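Local atomic coordinates of CRISPR-associated endonuclease Cas9 (Campylobacter jejuni subsp. jejuni serotype O:2, PDB entry 5X2H), a protein that uses a guide RNA to recognise invading DNA and cuts its two strands with separate RuvC-like and HNH nuclease domains in bacterial CRISPR immunity. Residues Asn80-Asn85 against Leu119-Phe124; Phe112-Glu117 against Lys215-Phe220; Asp742-Ile747 against Pro755-Tyr760; Gln748-Gln753 against Ile805-Val810. All blocks are in the same frame, centred on the assembly; numbering follows the deposited sequence.

Contact 1 of 4, residues Asn80-Asn85 against Leu119-Phe124; sequences NEFKLN and LSKQDF. With nucleotides of chain B.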
# COMPACT_ATOMS: atom_id res chain seq x y z
N ASN A 80 -15.65 6.56 38.43
CA ASN A 80 -15.37 5.80 39.64
C ASN A 80 -14.79 6.69 40.73
O ASN A 80 -15.18 6.58 41.90
CB ASN A 80 -14.40 4.65 39.32
CG ASN A 80 -15.00 3.63 38.38
OD1 ASN A 80 -16.22 3.54 38.24
ND2 ASN A 80 -14.15 2.84 37.74
N GLU A 81 -13.86 7.57 40.37
CA GLU A 81 -13.18 8.38 41.38
C GLU A 81 -14.09 9.49 41.90
O GLU A 81 -14.11 9.77 43.11
CB GLU A 81 -11.90 8.97 40.80
CG GLU A 81 -11.09 9.80 41.78
CD GLU A 81 -10.34 8.96 42.79
OE1 GLU A 81 -10.37 7.71 42.68
OE2 GLU A 81 -9.70 9.54 43.69
N PHE A 82 -14.84 10.14 41.02
CA PHE A 82 -15.68 11.27 41.40
C PHE A 82 -17.11 10.87 41.73
O PHE A 82 -17.91 11.74 42.09
CB PHE A 82 -15.68 12.32 40.29
CG PHE A 82 -14.34 12.96 40.05
CD1 PHE A 82 -13.32 12.84 40.98
CD2 PHE A 82 -14.10 13.69 38.90
CE1 PHE A 82 -12.09 13.43 40.77
CE2 PHE A 82 -12.87 14.28 38.68
CZ PHE A 82 -11.86 14.15 39.62
N LYS A 83 -17.45 9.58 41.62
CA LYS A 83 -18.80 9.09 41.87
C LYS A 83 -19.81 9.75 40.93
O LYS A 83 -20.94 10.07 41.32
CB LYS A 83 -19.21 9.28 43.34
N LEU A 84 -19.39 9.97 39.69
CA LEU A 84 -20.25 10.51 38.65
C LEU A 84 -20.83 9.37 37.82
O LEU A 84 -20.53 8.19 38.04
CB LEU A 84 -19.48 11.50 37.78
CG LEU A 84 -18.90 12.71 38.52
CD1 LEU A 84 -18.02 13.54 37.60
CD2 LEU A 84 -20.02 13.56 39.10
N ASN A 85 -21.67 9.72 36.85
CA ASN A 85 -22.35 8.74 36.02
C ASN A 85 -21.60 8.59 34.70
O ASN A 85 -21.43 9.56 33.96
CB ASN A 85 -23.80 9.17 35.76
CG ASN A 85 -24.78 8.03 35.96
OD1 ASN A 85 -25.27 7.81 37.08
ND2 ASN A 85 -25.08 7.30 34.89
N LEU A 119 -11.47 23.54 41.52
CA LEU A 119 -12.43 23.18 40.49
C LEU A 119 -13.50 22.26 41.05
O LEU A 119 -13.25 21.46 41.96
CB LEU A 119 -11.74 22.49 39.31
CG LEU A 119 -10.83 23.32 38.41
CD1 LEU A 119 -10.37 22.49 37.23
CD2 LEU A 119 -11.55 24.58 37.94
N SER A 120 -14.71 22.39 40.52
CA SER A 120 -15.72 21.36 40.72
C SER A 120 -15.26 20.06 40.06
O SER A 120 -14.51 20.07 39.08
CB SER A 120 -17.06 21.81 40.13
OG SER A 120 -17.88 20.70 39.83
N LYS A 121 -15.71 18.93 40.61
CA LYS A 121 -15.33 17.66 40.01
C LYS A 121 -15.98 17.46 38.65
O LYS A 121 -15.45 16.69 37.84
CB LYS A 121 -15.67 16.50 40.95
CG LYS A 121 -17.13 16.40 41.37
CD LYS A 121 -17.27 15.34 42.46
CE LYS A 121 -18.71 14.92 42.66
NZ LYS A 121 -18.82 13.85 43.69
N GLN A 122 -17.09 18.14 38.37
CA GLN A 122 -17.60 18.19 37.01
C GLN A 122 -16.69 19.02 36.11
O GLN A 122 -16.54 18.71 34.92
CB GLN A 122 -19.02 18.75 36.98
CG GLN A 122 -20.07 17.87 37.66
CD GLN A 122 -20.06 17.99 39.17
OE1 GLN A 122 -19.29 18.75 39.74
NE2 GLN A 122 -20.93 17.23 39.83
N ASP A 123 -16.08 20.07 36.66
CA ASP A 123 -15.14 20.88 35.88
C ASP A 123 -13.85 20.12 35.64
O ASP A 123 -13.34 20.09 34.51
CB ASP A 123 -14.87 22.20 36.60
CG ASP A 123 -16.10 23.07 36.71
OD1 ASP A 123 -16.96 23.00 35.81
OD2 ASP A 123 -16.20 23.83 37.71
N PHE A 124 -13.29 19.52 36.69
CA PHE A 124 -12.07 18.74 36.53
C PHE A 124 -12.27 17.58 35.56
O PHE A 124 -11.34 17.21 34.84
CB PHE A 124 -11.60 18.22 37.89
CG PHE A 124 -10.15 17.81 37.93
CD1 PHE A 124 -9.27 18.22 36.94
CD2 PHE A 124 -9.66 17.02 38.96
CE1 PHE A 124 -7.94 17.85 36.97
CE2 PHE A 124 -8.33 16.65 39.00
CZ PHE A 124 -7.47 17.06 38.00
P A B 63 -15.01 0.36 27.64
OP1 A B 63 -16.22 0.46 28.48
OP2 A B 63 -15.05 0.86 26.23
O5' A B 63 -13.80 1.10 28.37
C5' A B 63 -12.51 1.15 27.77
C4' A B 63 -11.44 0.64 28.70
O4' A B 63 -11.63 1.22 30.02
C3' A B 63 -11.43 -0.87 28.95
O3' A B 63 -10.71 -1.64 27.99
C2' A B 63 -10.80 -0.99 30.34
O2' A B 63 -9.39 -0.91 30.27
C1' A B 63 -11.32 0.28 31.02
N9 A B 63 -12.53 0.02 31.82
C8 A B 63 -13.69 -0.61 31.43
N7 A B 63 -14.60 -0.68 32.37
C5 A B 63 -14.00 -0.05 33.45
C6 A B 63 -14.45 0.21 34.75
N6 A B 63 -15.66 -0.16 35.19
N1 A B 63 -13.61 0.85 35.59
C2 A B 63 -12.40 1.22 35.14
N3 A B 63 -11.87 1.03 33.94
C4 A B 63 -12.73 0.39 33.13

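Contact 2 of 4, residues Phe112-Glu117 against Lys215-Phe220; sequences FRALNE and KKQREF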
# COMPACT_ATOMS: atom_id res chain seq x y z
N PHE A 112 -7.63 27.50 33.00
CA PHE A 112 -6.98 28.65 33.62
C PHE A 112 -7.36 28.77 35.09
O PHE A 112 -6.50 29.08 35.92
CB PHE A 112 -7.34 29.94 32.87
CG PHE A 112 -6.85 31.18 33.56
CD1 PHE A 112 -5.49 31.45 33.66
CD2 PHE A 112 -7.74 32.09 34.12
CE1 PHE A 112 -5.03 32.59 34.30
CE2 PHE A 112 -7.29 33.23 34.76
CZ PHE A 112 -5.94 33.48 34.85
N ARG A 113 -8.63 28.54 35.43
CA ARG A 113 -9.05 28.58 36.82
C ARG A 113 -8.28 27.56 37.66
O ARG A 113 -7.98 27.81 38.83
CB ARG A 113 -10.55 28.30 36.94
CG ARG A 113 -11.45 29.34 36.33
CD ARG A 113 -12.90 28.92 36.54
NE ARG A 113 -13.86 29.84 35.95
CZ ARG A 113 -15.17 29.63 35.94
NH1 ARG A 113 -15.67 28.53 36.49
NH2 ARG A 113 -15.98 30.52 35.38
N ALA A 114 -7.97 26.40 37.07
CA ALA A 114 -7.31 25.33 37.80
C ALA A 114 -5.96 25.75 38.36
O ALA A 114 -5.47 25.12 39.30
CB ALA A 114 -7.13 24.11 36.89
N LEU A 115 -5.36 26.81 37.82
CA LEU A 115 -4.11 27.33 38.35
C LEU A 115 -4.32 28.29 39.51
O LEU A 115 -3.33 28.73 40.11
CB LEU A 115 -3.33 28.03 37.24
CG LEU A 115 -3.25 27.31 35.89
CD1 LEU A 115 -2.54 28.17 34.86
CD2 LEU A 115 -2.55 25.96 36.04
N ASN A 116 -5.57 28.63 39.84
CA ASN A 116 -5.83 29.66 40.84
C ASN A 116 -6.90 29.32 41.86
O ASN A 116 -6.87 29.89 42.96
CB ASN A 116 -6.22 30.98 40.15
CG ASN A 116 -5.22 31.40 39.09
OD1 ASN A 116 -4.18 31.97 39.40
ND2 ASN A 116 -5.53 31.11 37.83
N GLU A 117 -7.84 28.42 41.57
CA GLU A 117 -8.91 28.13 42.51
C GLU A 117 -9.31 26.66 42.39
O GLU A 117 -8.92 25.97 41.45
CB GLU A 117 -10.13 29.03 42.28
CG GLU A 117 -11.00 28.58 41.11
CD GLU A 117 -11.90 29.69 40.61
OE1 GLU A 117 -11.48 30.86 40.65
OE2 GLU A 117 -13.03 29.39 40.18
N LYS A 215 -1.45 18.93 40.77
CA LYS A 215 -0.73 19.46 41.92
C LYS A 215 -1.39 20.72 42.46
O LYS A 215 -1.48 20.90 43.68
CB LYS A 215 0.72 19.74 41.53
CG LYS A 215 1.53 20.47 42.59
CD LYS A 215 2.47 21.49 41.95
CE LYS A 215 3.93 21.14 42.16
NZ LYS A 215 4.41 21.57 43.50
N LYS A 216 -1.86 21.60 41.58
CA LYS A 216 -2.50 22.83 42.03
C LYS A 216 -3.86 22.55 42.67
O LYS A 216 -4.20 23.15 43.69
CB LYS A 216 -2.65 23.81 40.87
CG LYS A 216 -1.33 24.42 40.42
CD LYS A 216 -1.02 25.72 41.16
CE LYS A 216 0.48 25.97 41.23
NZ LYS A 216 0.81 27.37 41.61
N GLN A 217 -4.64 21.64 42.08
CA GLN A 217 -5.89 21.23 42.71
C GLN A 217 -5.64 20.55 44.04
O GLN A 217 -6.48 20.63 44.95
CB GLN A 217 -6.68 20.32 41.78
CG GLN A 217 -7.26 21.02 40.56
CD GLN A 217 -8.16 22.18 40.94
OE1 GLN A 217 -9.28 21.98 41.41
NE2 GLN A 217 -7.67 23.40 40.75
N ARG A 218 -4.51 19.86 44.17
CA ARG A 218 -4.13 19.27 45.45
C ARG A 218 -3.93 20.35 46.51
O ARG A 218 -4.37 20.21 47.65
CB ARG A 218 -2.87 18.44 45.27
CG ARG A 218 -2.57 17.44 46.37
CD ARG A 218 -1.50 16.48 45.89
NE ARG A 218 -1.92 15.80 44.67
CZ ARG A 218 -1.08 15.40 43.71
NH1 ARG A 218 0.22 15.61 43.83
NH2 ARG A 218 -1.56 14.80 42.63
N GLU A 219 -3.26 21.45 46.13
CA GLU A 219 -3.04 22.54 47.07
C GLU A 219 -4.34 23.24 47.44
O GLU A 219 -4.45 23.79 48.54
CB GLU A 219 -2.04 23.54 46.48
CG GLU A 219 -0.71 22.94 46.09
CD GLU A 219 0.15 23.88 45.26
OE1 GLU A 219 -0.32 25.01 44.97
OE2 GLU A 219 1.28 23.50 44.90
N PHE A 220 -5.32 23.23 46.55
CA PHE A 220 -6.58 23.92 46.78
C PHE A 220 -7.60 23.07 47.53
O PHE A 220 -8.69 23.56 47.83
CB PHE A 220 -7.18 24.37 45.44
CG PHE A 220 -6.34 25.40 44.73
CD1 PHE A 220 -5.64 26.35 45.46
CD2 PHE A 220 -6.25 25.41 43.35
CE1 PHE A 220 -4.86 27.30 44.81
CE2 PHE A 220 -5.48 26.35 42.70
CZ PHE A 220 -4.78 27.30 43.43

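Contact 3 of 4, residues Asp742-Ile747 against Pro755-Tyr760; sequences DSLILI and PEFVYY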
# COMPACT_ATOMS: atom_id res chain seq x y z
N ASP A 742 -15.53 -3.89 -17.94
CA ASP A 742 -14.77 -4.58 -18.98
C ASP A 742 -15.31 -5.97 -19.30
O ASP A 742 -14.58 -6.80 -19.86
CB ASP A 742 -13.28 -4.66 -18.64
CG ASP A 742 -12.58 -3.33 -18.78
OD1 ASP A 742 -13.04 -2.50 -19.61
OD2 ASP A 742 -11.58 -3.09 -18.07
N SER A 743 -16.57 -6.25 -18.98
CA SER A 743 -17.22 -7.43 -19.52
C SER A 743 -17.39 -7.27 -21.02
O SER A 743 -17.62 -6.17 -21.53
CB SER A 743 -18.59 -7.64 -18.87
OG SER A 743 -18.47 -8.10 -17.54
N LEU A 744 -17.28 -8.39 -21.74
CA LEU A 744 -17.45 -8.39 -23.19
C LEU A 744 -18.90 -8.67 -23.54
O LEU A 744 -19.46 -9.69 -23.12
CB LEU A 744 -16.54 -9.42 -23.85
CG LEU A 744 -16.67 -9.47 -25.37
CD1 LEU A 744 -16.19 -8.16 -25.96
CD2 LEU A 744 -15.91 -10.65 -25.95
N ILE A 745 -19.50 -7.78 -24.33
CA ILE A 745 -20.90 -7.93 -24.72
C ILE A 745 -21.03 -7.72 -26.22
O ILE A 745 -20.20 -7.07 -26.86
CB ILE A 745 -21.83 -6.96 -23.96
CG1 ILE A 745 -21.49 -5.51 -24.32
CG2 ILE A 745 -21.71 -7.18 -22.45
CD1 ILE A 745 -22.36 -4.48 -23.62
N LEU A 746 -22.10 -8.29 -26.77
CA LEU A 746 -22.47 -8.12 -28.17
C LEU A 746 -23.80 -7.38 -28.21
O LEU A 746 -24.80 -7.89 -27.68
CB LEU A 746 -22.58 -9.48 -28.87
CG LEU A 746 -23.01 -9.46 -30.34
CD1 LEU A 746 -21.82 -9.16 -31.24
CD2 LEU A 746 -23.66 -10.77 -30.72
N ILE A 747 -23.81 -6.20 -28.81
CA ILE A 747 -25.00 -5.36 -28.81
C ILE A 747 -25.32 -4.91 -30.23
O ILE A 747 -24.46 -4.85 -31.11
CB ILE A 747 -24.86 -4.13 -27.89
CG1 ILE A 747 -23.70 -3.24 -28.34
CG2 ILE A 747 -24.69 -4.55 -26.45
CD1 ILE A 747 -23.60 -1.95 -27.57
N PRO A 755 -24.73 -6.67 -35.33
CA PRO A 755 -24.25 -6.47 -33.96
C PRO A 755 -22.75 -6.23 -33.92
O PRO A 755 -22.02 -6.48 -34.89
CB PRO A 755 -24.62 -7.78 -33.26
CG PRO A 755 -24.66 -8.79 -34.36
CD PRO A 755 -25.17 -8.05 -35.57
N GLU A 756 -22.28 -5.73 -32.78
CA GLU A 756 -20.87 -5.42 -32.59
C GLU A 756 -20.42 -5.88 -31.21
O GLU A 756 -21.12 -5.68 -30.22
CB GLU A 756 -20.59 -3.93 -32.76
CG GLU A 756 -20.76 -3.40 -34.18
CD GLU A 756 -19.72 -3.96 -35.14
OE1 GLU A 756 -20.00 -3.99 -36.36
OE2 GLU A 756 -18.62 -4.35 -34.69
N PHE A 757 -19.24 -6.49 -31.17
CA PHE A 757 -18.58 -6.80 -29.90
C PHE A 757 -17.99 -5.53 -29.32
O PHE A 757 -17.19 -4.85 -29.98
CB PHE A 757 -17.49 -7.85 -30.09
CG PHE A 757 -18.01 -9.23 -30.39
CD1 PHE A 757 -18.48 -10.04 -29.37
CD2 PHE A 757 -18.02 -9.72 -31.69
CE1 PHE A 757 -18.96 -11.31 -29.64
CE2 PHE A 757 -18.49 -10.99 -31.97
CZ PHE A 757 -18.96 -11.79 -30.94
N VAL A 758 -18.38 -5.19 -28.09
CA VAL A 758 -17.85 -4.03 -27.39
C VAL A 758 -17.58 -4.42 -25.95
O VAL A 758 -18.11 -5.41 -25.43
CB VAL A 758 -18.82 -2.83 -27.44
CG1 VAL A 758 -19.07 -2.38 -28.88
CG2 VAL A 758 -20.13 -3.18 -26.74
N TYR A 759 -16.73 -3.63 -25.29
CA TYR A 759 -16.48 -3.79 -23.87
C TYR A 759 -17.44 -2.89 -23.09
O TYR A 759 -17.53 -1.69 -23.36
CB TYR A 759 -15.03 -3.45 -23.51
CG TYR A 759 -14.06 -4.58 -23.75
CD1 TYR A 759 -14.07 -5.71 -22.96
CD2 TYR A 759 -13.10 -4.49 -24.76
CE1 TYR A 759 -13.17 -6.75 -23.17
CE2 TYR A 759 -12.20 -5.52 -24.97
CZ TYR A 759 -12.24 -6.64 -24.18
OH TYR A 759 -11.34 -7.66 -24.39
N TYR A 760 -18.17 -3.48 -22.15
CA TYR A 760 -19.00 -2.70 -21.24
C TYR A 760 -18.10 -1.92 -20.28
O TYR A 760 -17.17 -2.48 -19.70
CB TYR A 760 -19.94 -3.63 -20.47
CG TYR A 760 -20.55 -3.02 -19.22
CD1 TYR A 760 -21.74 -2.31 -19.28
CD2 TYR A 760 -19.93 -3.18 -17.99
CE1 TYR A 760 -22.29 -1.76 -18.13
CE2 TYR A 760 -20.48 -2.64 -16.84
CZ TYR A 760 -21.65 -1.93 -16.92
OH TYR A 760 -22.19 -1.39 -15.77

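Contact 4 of 4, residues Gln748-Gln753 against Ile805-Val810; sequences QTKDMQ and IQNLKV. With nucleotides of chain C.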
# COMPACT_ATOMS: atom_id res chain seq x y z
N GLN A 748 -26.60 -4.57 -30.44
CA GLN A 748 -27.07 -4.04 -31.71
C GLN A 748 -28.30 -3.19 -31.45
O GLN A 748 -29.25 -3.65 -30.80
CB GLN A 748 -27.39 -5.16 -32.70
CG GLN A 748 -27.84 -4.67 -34.07
CD GLN A 748 -28.25 -5.81 -34.99
OE1 GLN A 748 -28.29 -6.97 -34.58
NE2 GLN A 748 -28.54 -5.48 -36.24
N THR A 749 -28.28 -1.96 -31.93
CA THR A 749 -29.46 -1.11 -31.89
C THR A 749 -30.28 -1.33 -33.16
O THR A 749 -29.84 -1.97 -34.12
CB THR A 749 -29.08 0.36 -31.75
OG1 THR A 749 -28.65 0.86 -33.02
CG2 THR A 749 -27.96 0.52 -30.74
N LYS A 750 -31.50 -0.78 -33.16
CA LYS A 750 -32.38 -0.94 -34.31
C LYS A 750 -31.78 -0.30 -35.56
O LYS A 750 -32.06 -0.74 -36.68
CB LYS A 750 -33.75 -0.33 -34.01
CG LYS A 750 -34.92 -1.26 -34.29
CD LYS A 750 -35.76 -1.45 -33.04
CE LYS A 750 -36.27 -0.11 -32.52
NZ LYS A 750 -36.79 -0.21 -31.13
N ASP A 751 -30.95 0.73 -35.39
CA ASP A 751 -30.34 1.42 -36.52
C ASP A 751 -29.04 0.78 -36.99
O ASP A 751 -28.45 1.25 -37.96
CB ASP A 751 -30.09 2.89 -36.16
CG ASP A 751 -31.38 3.71 -36.14
OD1 ASP A 751 -32.29 3.43 -36.95
OD2 ASP A 751 -31.48 4.64 -35.30
N MET A 752 -28.58 -0.28 -36.32
CA MET A 752 -27.38 -0.99 -36.72
C MET A 752 -27.77 -2.21 -37.55
O MET A 752 -28.64 -2.99 -37.15
CB MET A 752 -26.57 -1.42 -35.50
CG MET A 752 -25.97 -0.27 -34.72
SD MET A 752 -25.39 -0.78 -33.09
CE MET A 752 -24.18 -2.02 -33.54
N GLN A 753 -27.12 -2.38 -38.70
CA GLN A 753 -27.41 -3.51 -39.57
C GLN A 753 -26.83 -4.81 -39.05
O GLN A 753 -27.27 -5.89 -39.47
CB GLN A 753 -26.89 -3.24 -40.99
N ILE A 805 -30.51 0.76 -23.19
CA ILE A 805 -30.56 -0.70 -23.15
C ILE A 805 -31.96 -1.25 -23.39
O ILE A 805 -32.09 -2.40 -23.85
CB ILE A 805 -30.03 -1.24 -21.80
CG1 ILE A 805 -31.10 -1.14 -20.72
CG2 ILE A 805 -28.80 -0.48 -21.36
CD1 ILE A 805 -30.69 -1.75 -19.40
N GLN A 806 -33.01 -0.47 -23.11
CA GLN A 806 -34.36 -1.04 -23.03
C GLN A 806 -34.79 -1.65 -24.36
O GLN A 806 -35.39 -2.73 -24.38
CB GLN A 806 -35.35 0.03 -22.58
CG GLN A 806 -36.72 -0.52 -22.21
CD GLN A 806 -37.69 0.57 -21.78
OE1 GLN A 806 -38.53 0.35 -20.90
NE2 GLN A 806 -37.58 1.74 -22.39
N ASN A 807 -34.48 -0.99 -25.47
CA ASN A 807 -34.94 -1.43 -26.78
C ASN A 807 -33.82 -1.98 -27.65
O ASN A 807 -33.94 -2.00 -28.88
CB ASN A 807 -35.65 -0.28 -27.50
CG ASN A 807 -36.86 0.22 -26.74
OD1 ASN A 807 -37.65 -0.57 -26.23
ND2 ASN A 807 -36.99 1.54 -26.64
N LEU A 808 -32.73 -2.45 -27.03
CA LEU A 808 -31.65 -3.06 -27.79
C LEU A 808 -32.17 -4.29 -28.54
O LEU A 808 -32.91 -5.10 -27.99
CB LEU A 808 -30.50 -3.45 -26.87
CG LEU A 808 -29.56 -2.34 -26.41
CD1 LEU A 808 -28.52 -2.87 -25.42
CD2 LEU A 808 -28.87 -1.70 -27.61
N LYS A 809 -31.77 -4.41 -29.81
CA LYS A 809 -32.19 -5.56 -30.60
C LYS A 809 -31.39 -6.80 -30.21
O LYS A 809 -31.93 -7.91 -30.19
CB LYS A 809 -32.04 -5.25 -32.09
CG LYS A 809 -32.36 -6.41 -33.00
CD LYS A 809 -32.27 -6.00 -34.47
CE LYS A 809 -32.49 -7.19 -35.38
NZ LYS A 809 -32.50 -6.79 -36.82
N VAL A 810 -30.10 -6.63 -29.91
CA VAL A 810 -29.23 -7.71 -29.46
C VAL A 810 -28.50 -7.25 -28.20
O VAL A 810 -27.99 -6.12 -28.17
CB VAL A 810 -28.23 -8.14 -30.55
CG1 VAL A 810 -27.19 -9.11 -29.98
CG2 VAL A 810 -28.96 -8.76 -31.72
O5' DC C 1 -35.00 3.30 -26.99
C5' DC C 1 -34.88 4.61 -26.48
C4' DC C 1 -33.97 5.45 -27.36
O4' DC C 1 -34.19 6.86 -27.08
C3' DC C 1 -32.48 5.22 -27.15
O3' DC C 1 -31.78 5.53 -28.36
C2' DC C 1 -32.17 6.23 -26.05
C1' DC C 1 -33.05 7.41 -26.46
N1 DC C 1 -33.51 8.24 -25.31
C2 DC C 1 -33.02 9.54 -25.17
O2 DC C 1 -32.21 9.98 -25.99
N3 DC C 1 -33.46 10.29 -24.12
C4 DC C 1 -34.34 9.79 -23.26
N4 DC C 1 -34.74 10.57 -22.24
C5 DC C 1 -34.85 8.46 -23.39
C6 DC C 1 -34.41 7.73 -24.42

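Contact 1 of 4, residues Asn80-Asn85 against Leu119-Phe124
The backbone carbonyl of F82 takes a hydrogen bond from the ammonium group of K121, with K121 NZ 2.8 Å from F82 O. The donor meets the oxygen at a C=O...N angle of 155° and is tilted by 20° from the carbonyl plane. F82 precedes K83, which has left helical geometry with a positive phi. The carbonyl is near the C-terminal end of helix 51-82, where the helix dipole would be expected to suit a positive charge. K121 reaches it with CG lodged between its backbone N and carbonyl carbon (chi1 58°) and the rest of the chain extended, running past the F82 side chain in the opposite direction. On the way its CB passes over one face of the F82 ring in a CH-pi contact, 4.1 Å from the centroid and displaced toward the rim. The far end of the same ring meets F124, with F82 CZ 3.7 Å from F124 CD2 and the two side chains crossing at about a right angle. L84 adds to the contact, its CD2 touching K121 CE at 4.0 Å and NE2 of Q122, whose chain bends at chi2. At the other end of the short segment, N80 ND2 donates to N1 of the adenosine nucleotide of chain B at 3.0 Å. S120 and D123 form a capping box, its S120 N to D123 OD2 bond weak. The C-terminal part of helix 51-82 packs here against the first turn of helix 121-133. F222, F228 and F214 extend the aromatic cluster around F82 and F124, and E81 is tied to S225.

Contact 2 of 4, residues Phe112-Glu117 against Lys215-Phe220
The A114-E117 turn, following helix 107-113, runs past the C-terminal end of helix 203-219, with A114 opposite Q217, L115 opposite K216 and E117 opposite F220; the CA atoms of L115 and K216 are 6.0 Å apart. Q217 is the polar link. Its NE2 donates to two backbone carbonyls at once, to E117 O at 2.9 Å and to A114 O at 3.1 Å. The first bond is the straighter, with an angle of 167° at the hydrogen against 140° for the second, and both acceptors lie close to the amide plane. A bend at chi2 (-57°) folds the carboxamide toward the turn, and its OE1 accepts from the backbone N of L119. The whole amide of this buried glutamine is thus engaged and its rotation fixed by three backbone groups. F220 packs beside it as a flat plate against the peptide backbone. E117 CA sits over one face of the ring, toward the rim, while the carbonyl oxygen of K216 lies above the opposite face. A114 O is near the ring plane at the edge, 3.6 Å from F220 CE2, and F220 CZ comes within 3.3 Å of N116 C. The aliphatic part of K216 lies against backbone carbonyls, CB 3.5 Å from A114 O and CD near L115 O. Outside the two segments, A114 packs on I213 and L115 on L212 of helix 203-219, while L115 and F112 also rest on helix 168-175, so the contact sits where three helices of this all-helical region converge.

Contact 3 of 4, residues Asp742-Ile747 against Pro755-Tyr760
L746 and F757, a non-hydrogen-bonded antiparallel pair, meet in a CH-pi contact over the ring. L746 CD1 stands over the centre of the F757 ring, 3.6 Å from the centroid and 1° from the ring normal, which leaves the methyl about equally far from all six ring carbons. CG of L746 is anti to the backbone N (chi1 178°), which leans the branch across to the partner strand, where CD1 also touches P755 CB. On the same face of the sheet L744 faces Y759. L744 CD1 lies over one face of the tyrosine ring, while D742 O approaches the ring edge, 3.3 Å from Y759 CD1. I745, I747, V758 and E756 point to the other face. V758 CG2 touches both isoleucines, 3.6 Å from I745 CG1 and 3.8 Å from I747 CD1; the V758 and I747 side chains cross at about a right angle. I745 CD1 reaches on to Y760 CB. Between the two strands run paired backbone bonds: I745 and V758 exchange both, with I745 O receiving V758 N at 2.9 Å, and I747 and E756 do the same. Toward the open end of the hairpin, Y760 N donates to S743 O and D742 N to Y760 O. Y759 OH bonds to the backbone of V626 and K628. The chemistry is that of a largely hydrophobic beta hairpin in the PI-CTD domain, its strands held together by regular backbone bonds and by mainly apolar packing on both faces, with the E756 carboxylate satisfied by N785 and Q786.

Contact 4 of 4, residues Gln748-Gln753 against Ile805-Val810
A classic beta bulge joins the end of strand 744-748 to the start of strand 810-816 in the PI-CTD domain, with K809 and V810 both facing Q748. The carbonyl oxygen of Q748 accepts two backbone N-H groups, K809 N at 2.8 Å and V810 N at 3.2 Å. K809 N lies nearly in line with the C=O, though its N-H is bent away from the oxygen (134°), whereas V810 N lies in the carbonyl plane on a lone pair. Q748 N returns a bond to V810 O at 3.1 Å. The Q748 side chain, extended with CG anti to its own N (chi1 -178°), runs beside the equally extended K809 chain in the same direction, and its OE1 touches V810 CG2. Its NE2 donates to M752 O at 2.7 Å, above the carbonyl plane, which ties the strand end to the type I turn T749-M752. T749 CG2 meets L808 CD2 at 3.9 Å, and K750, bent twice along its chain, brings NZ near N807 CB. From the turn I805-L808, N807 ND2 donates to O5' of DC1 of chain C at 2.7 Å, with an angle of 152° at the hydrogen. The ammonium group of K750 near N807 may add positive charge in this area. The bulge thus rests on backbone bonds, with side chains left to brace the turn and to meet the DNA end.

Overall arrangement
From the N terminus, the C-terminal part of helix 51-82 lies in contact 1, which closes a loop of 33 residues onto the start of helix 121-133. Contact 2 opens within that loop, at the end of helix 107-113, and closes far later on helix 203-219, so the two cross; L119 joins them by packing on A114 and through its backbone N, which probably bonds to Q217. Much later, contact 3 closes the short hairpin of strands 744-748 and 756-764. Contact 4 starts in the hairpin loop and ends at the start of strand 810-816, crossing contact 3 and touching it through P755 and V810. The helical pair and the PI-CTD pair do not touch, with the centres of contacts 1 and 3 about 68 Å apart.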